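Local coordinates for DNA polymerase III beta subunit (Streptococcus pyogenes, PDB 2AVT), which probably encircles DNA as a ring-shaped dimer and slides along it, tethering the replicative DNA polymerase to its template, at residues Arg277-Val290 against His302-Asp314. Numbering follows the deposited sequence.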
loop_
_atom_site.group_PDB
_atom_site.type_symbol
_atom_site.label_atom_id
_atom_site.label_comp_id
_atom_site.label_asym_id
_atom_site.label_seq_id
_atom_site.Cartn_x
_atom_site.Cartn_y
_atom_site.Cartn_z
ATOM N N ARG A 277 18.830 -3.458 -12.787
ATOM C CA ARG A 277 18.858 -2.524 -13.906
ATOM C C ARG A 277 18.685 -3.304 -15.201
ATOM O O ARG A 277 18.028 -2.844 -16.137
ATOM C CB ARG A 277 20.187 -1.784 -13.974
ATOM C CG ARG A 277 20.503 -0.928 -12.787
ATOM C CD ARG A 277 21.796 -0.183 -13.037
ATOM N NE ARG A 277 22.339 0.350 -11.797
ATOM C CZ ARG A 277 22.945 -0.386 -10.873
ATOM N NH1 ARG A 277 23.099 -1.688 -11.056
ATOM N NH2 ARG A 277 23.366 0.176 -9.752
ATOM N N ALA A 278 19.296 -4.481 -15.252
ATOM C CA ALA A 278 19.211 -5.327 -16.430
ATOM C C ALA A 278 17.760 -5.708 -16.672
ATOM O O ALA A 278 17.316 -5.806 -17.815
ATOM C CB ALA A 278 20.057 -6.581 -16.236
ATOM N N PHE A 279 17.022 -5.916 -15.585
ATOM C CA PHE A 279 15.619 -6.291 -15.675
ATOM C C PHE A 279 14.763 -5.153 -16.228
ATOM O O PHE A 279 13.830 -5.388 -16.991
ATOM C CB PHE A 279 15.089 -6.707 -14.301
ATOM C CG PHE A 279 13.654 -7.149 -14.315
ATOM C CD1 PHE A 279 13.256 -8.224 -15.093
ATOM C CD2 PHE A 279 12.703 -6.484 -13.561
ATOM C CE1 PHE A 279 11.932 -8.629 -15.119
ATOM C CE2 PHE A 279 11.379 -6.880 -13.579
ATOM C CZ PHE A 279 10.990 -7.956 -14.360
ATOM N N LEU A 280 15.083 -3.920 -15.845
ATOM C CA LEU A 280 14.322 -2.765 -16.316
ATOM C C LEU A 280 14.311 -2.630 -17.836
ATOM O O LEU A 280 13.470 -1.922 -18.395
ATOM C CB LEU A 280 14.864 -1.472 -15.693
ATOM C CG LEU A 280 14.553 -1.289 -14.205
ATOM C CD1 LEU A 280 15.172 0.005 -13.701
ATOM C CD2 LEU A 280 13.043 -1.285 -13.996
ATOM N N ILE A 281 15.234 -3.310 -18.509
ATOM C CA ILE A 281 15.295 -3.238 -19.963
ATOM C C ILE A 281 14.861 -4.550 -20.602
ATOM O O ILE A 281 14.116 -4.558 -21.586
ATOM C CB ILE A 281 16.717 -2.894 -20.444
ATOM C CG1 ILE A 281 17.170 -1.578 -19.811
ATOM C CG2 ILE A 281 16.748 -2.802 -21.961
ATOM C CD1 ILE A 281 16.225 -0.425 -20.036
ATOM N N SER A 282 15.317 -5.660 -20.033
ATOM C CA SER A 282 14.978 -6.973 -20.559
ATOM C C SER A 282 13.491 -7.252 -20.376
ATOM O O SER A 282 12.895 -8.032 -21.125
ATOM C CB SER A 282 15.787 -8.060 -19.838
ATOM O OG SER A 282 15.318 -8.263 -18.515
ATOM N N ASN A 283 12.895 -6.613 -19.375
ATOM C CA ASN A 283 11.481 -6.810 -19.089
ATOM C C ASN A 283 10.611 -6.230 -20.204
ATOM O O ASN A 283 9.464 -6.646 -20.389
ATOM C CB ASN A 283 11.122 -6.168 -17.743
ATOM C CG ASN A 283 9.769 -6.612 -17.230
ATOM O OD1 ASN A 283 9.487 -7.807 -17.145
ATOM N ND2 ASN A 283 8.926 -5.652 -16.880
ATOM N N ALA A 284 11.167 -5.277 -20.948
ATOM C CA ALA A 284 10.444 -4.652 -22.048
ATOM C C ALA A 284 10.078 -5.719 -23.064
ATOM O O ALA A 284 8.950 -5.765 -23.558
ATOM C CB ALA A 284 11.304 -3.576 -22.701
ATOM N N THR A 285 11.041 -6.582 -23.366
ATOM C CA THR A 285 10.843 -7.662 -24.326
ATOM C C THR A 285 10.514 -8.975 -23.627
ATOM O O THR A 285 11.294 -9.468 -22.813
ATOM C CB THR A 285 12.100 -7.874 -25.186
ATOM O OG1 THR A 285 12.312 -6.725 -26.015
ATOM C CG2 THR A 285 11.950 -9.117 -26.054
ATOM N N GLN A 286 9.355 -9.538 -23.947
ATOM C CA GLN A 286 8.934 -10.800 -23.352
ATOM C C GLN A 286 10.083 -11.793 -23.482
ATOM O O GLN A 286 10.787 -11.805 -24.494
ATOM C CB GLN A 286 7.695 -11.324 -24.079
ATOM C CG GLN A 286 6.586 -10.291 -24.192
ATOM C CD GLN A 286 5.405 -10.786 -24.996
ATOM O OE1 GLN A 286 5.558 -11.224 -26.138
ATOM N NE2 GLN A 286 4.214 -10.712 -24.408
ATOM N N ASN A 287 10.275 -12.616 -22.456
ATOM C CA ASN A 287 11.353 -13.599 -22.460
ATOM C C ASN A 287 12.706 -12.899 -22.548
ATOM O O ASN A 287 13.711 -13.515 -22.901
ATOM C CB ASN A 287 11.193 -14.559 -23.646
ATOM C CG ASN A 287 10.064 -15.551 -23.449
ATOM O OD1 ASN A 287 8.947 -15.177 -23.084
ATOM N ND2 ASN A 287 10.347 -16.826 -23.698
ATOM N N GLY A 288 12.723 -11.609 -22.233
ATOM C CA GLY A 288 13.962 -10.851 -22.281
ATOM C C GLY A 288 15.023 -11.482 -21.402
ATOM O O GLY A 288 14.710 -12.081 -20.373
ATOM N N THR A 289 16.283 -11.347 -21.797
ATOM C CA THR A 289 17.370 -11.933 -21.027
ATOM C C THR A 289 18.554 -10.991 -20.875
ATOM O O THR A 289 18.652 -9.972 -21.558
ATOM C CB THR A 289 17.889 -13.215 -21.695
ATOM O OG1 THR A 289 18.477 -12.883 -22.960
ATOM C CG2 THR A 289 16.756 -14.198 -21.914
ATOM N N VAL A 290 19.447 -11.344 -19.960
ATOM C CA VAL A 290 20.655 -10.565 -19.732
ATOM C C VAL A 290 21.793 -11.443 -20.238
ATOM O O VAL A 290 21.690 -12.671 -20.217
ATOM C CB VAL A 290 20.866 -10.252 -18.233
ATOM C CG1 VAL A 290 21.083 -11.538 -17.455
ATOM C CG2 VAL A 290 22.037 -9.305 -18.060
ATOM N N HIS A 302 24.981 -7.358 -20.205
ATOM C CA HIS A 302 24.487 -6.716 -21.408
ATOM C C HIS A 302 23.039 -7.069 -21.712
ATOM O O HIS A 302 22.615 -8.219 -21.583
ATOM C CB HIS A 302 25.363 -7.117 -22.597
ATOM C CG HIS A 302 26.830 -6.972 -22.337
ATOM N ND1 HIS A 302 27.442 -5.747 -22.183
ATOM C CD2 HIS A 302 27.798 -7.900 -22.163
ATOM C CE1 HIS A 302 28.725 -5.929 -21.925
ATOM N NE2 HIS A 302 28.967 -7.227 -21.907
ATOM N N VAL A 303 22.282 -6.057 -22.114
ATOM C CA VAL A 303 20.886 -6.239 -22.474
ATOM C C VAL A 303 20.636 -5.334 -23.665
ATOM O O VAL A 303 21.154 -4.218 -23.722
ATOM C CB VAL A 303 19.937 -5.833 -21.329
ATOM C CG1 VAL A 303 18.491 -5.983 -21.777
ATOM C CG2 VAL A 303 20.196 -6.699 -20.108
ATOM N N ASN A 304 19.856 -5.810 -24.625
ATOM C CA ASN A 304 19.575 -4.990 -25.790
ATOM C C ASN A 304 18.131 -5.117 -26.232
ATOM O O ASN A 304 17.750 -6.107 -26.856
ATOM C CB ASN A 304 20.497 -5.373 -26.946
ATOM C CG ASN A 304 20.536 -4.311 -28.025
ATOM O OD1 ASN A 304 19.493 -3.857 -28.503
ATOM N ND2 ASN A 304 21.740 -3.904 -28.417
ATOM N N SER A 305 17.327 -4.115 -25.895
ATOM C CA SER A 305 15.923 -4.108 -26.277
ATOM C C SER A 305 15.759 -3.188 -27.479
ATOM O O SER A 305 15.935 -1.972 -27.375
ATOM C CB SER A 305 15.047 -3.621 -25.121
ATOM O OG SER A 305 15.037 -4.557 -24.055
ATOM N N PRO A 306 15.439 -3.767 -28.643
ATOM C CA PRO A 306 15.242 -3.049 -29.903
ATOM C C PRO A 306 14.381 -1.783 -29.817
ATOM O O PRO A 306 14.564 -0.855 -30.604
ATOM C CB PRO A 306 14.632 -4.120 -30.803
ATOM C CG PRO A 306 15.366 -5.349 -30.355
ATOM C CD PRO A 306 15.306 -5.223 -28.845
ATOM N N GLU A 307 13.454 -1.735 -28.865
ATOM C CA GLU A 307 12.593 -0.562 -28.724
ATOM C C GLU A 307 13.053 0.471 -27.698
ATOM O O GLU A 307 13.443 1.585 -28.059
ATOM C CB GLU A 307 11.158 -0.980 -28.377
ATOM C CG GLU A 307 10.250 0.198 -27.999
ATOM C CD GLU A 307 8.804 -0.207 -27.734
ATOM O OE1 GLU A 307 8.570 -1.064 -26.851
ATOM O OE2 GLU A 307 7.897 0.336 -28.406
ATOM N N VAL A 308 13.003 0.094 -26.423
ATOM C CA VAL A 308 13.360 0.993 -25.328
ATOM C C VAL A 308 14.834 1.365 -25.164
ATOM O O VAL A 308 15.151 2.536 -24.956
ATOM C CB VAL A 308 12.834 0.446 -23.972
ATOM C CG1 VAL A 308 11.313 0.396 -23.986
ATOM C CG2 VAL A 308 13.396 -0.941 -23.709
ATOM N N GLY A 309 15.738 0.394 -25.244
ATOM C CA GLY A 309 17.143 0.730 -25.083
ATOM C C GLY A 309 18.135 -0.408 -24.928
ATOM O O GLY A 309 17.855 -1.551 -25.291
ATOM N N LYS A 310 19.303 -0.086 -24.378
ATOM C CA LYS A 310 20.374 -1.061 -24.184
ATOM C C LYS A 310 21.051 -0.931 -22.827
ATOM O O LYS A 310 20.979 0.116 -22.182
ATOM C CB LYS A 310 21.436 -0.893 -25.276
ATOM C CG LYS A 310 20.992 -1.302 -26.671
ATOM C CD LYS A 310 21.980 -0.804 -27.717
ATOM C CE LYS A 310 23.414 -1.132 -27.324
ATOM N NZ LYS A 310 24.385 -0.615 -28.332
ATOM N N VAL A 311 21.728 -2.003 -22.414
ATOM C CA VAL A 311 22.447 -2.029 -21.144
ATOM C C VAL A 311 23.845 -2.623 -21.299
ATOM O O VAL A 311 24.003 -3.758 -21.752
ATOM C CB VAL A 311 21.713 -2.872 -20.080
ATOM C CG1 VAL A 311 22.479 -2.820 -18.771
ATOM C CG2 VAL A 311 20.308 -2.360 -19.879
ATOM N N ASN A 312 24.848 -1.838 -20.914
ATOM C CA ASN A 312 26.251 -2.239 -20.958
ATOM C C ASN A 312 26.823 -1.884 -19.589
ATOM O O ASN A 312 27.066 -0.712 -19.294
ATOM C CB ASN A 312 26.995 -1.468 -22.056
ATOM C CG ASN A 312 28.509 -1.630 -21.969
ATOM O OD1 ASN A 312 29.138 -1.220 -20.988
ATOM N ND2 ASN A 312 29.101 -2.226 -22.999
ATOM N N GLU A 313 27.044 -2.892 -18.751
ATOM C CA GLU A 313 27.550 -2.631 -17.412
ATOM C C GLU A 313 28.667 -3.556 -16.932
ATOM O O GLU A 313 28.518 -4.777 -16.922
ATOM C CB GLU A 313 26.386 -2.689 -16.421
ATOM C CG GLU A 313 26.730 -2.237 -15.017
ATOM C CD GLU A 313 25.564 -2.392 -14.061
ATOM O OE1 GLU A 313 24.457 -1.904 -14.381
ATOM O OE2 GLU A 313 25.752 -2.999 -12.988
ATOM N N ASP A 314 29.780 -2.954 -16.521
ATOM C CA ASP A 314 30.931 -3.692 -15.998
ATOM C C ASP A 314 30.599 -4.127 -14.570
ATOM O O ASP A 314 30.197 -3.305 -13.751
ATOM C CB ASP A 314 32.173 -2.794 -15.966
ATOM C CG ASP A 314 32.656 -2.403 -17.353
ATOM O OD1 ASP A 314 31.829 -1.929 -18.162
ATOM O OD2 ASP A 314 33.865 -2.555 -17.626
#
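I281 of helix 268-282 drops its side chain onto the hairpin formed by strands 298-305 and 309-314. Its CB already sits between two valines, 3.7 Å from V311 CG2 and 3.8 Å from V303 CG1. From there the branches part. I281 CG1 runs into V311 CG2 at 3.2 Å, a squeezed carbon pair, while CG2, set anti to the backbone N by a chi1 of -57°, packs on V303 CG1 and the hydroxyl end of S305. F81 of the second subunit packs on the same side chain. The carbonyl of I281 is gripped twice: S305 OG donates to I281 O over 2.6 Å from above the carbonyl plane, and A284 N arrives from the opposite face. One turn back, R277 crosses E313 at roughly a right angle. R277 NH1 stands 3.5 Å from E313 OE2, a pairing that rests on charge, no N-H being aimed at the oxygen, while R277 CD touches E313 OE1 at 3.4 Å; E313 OE1 is bonded to S111 of the second subunit. Helix residues 277-282 lie over the hairpin of the C-terminal domain, nearly antiparallel to strand 309-314 (157°), whose outer edge continues the sheet into the second subunit.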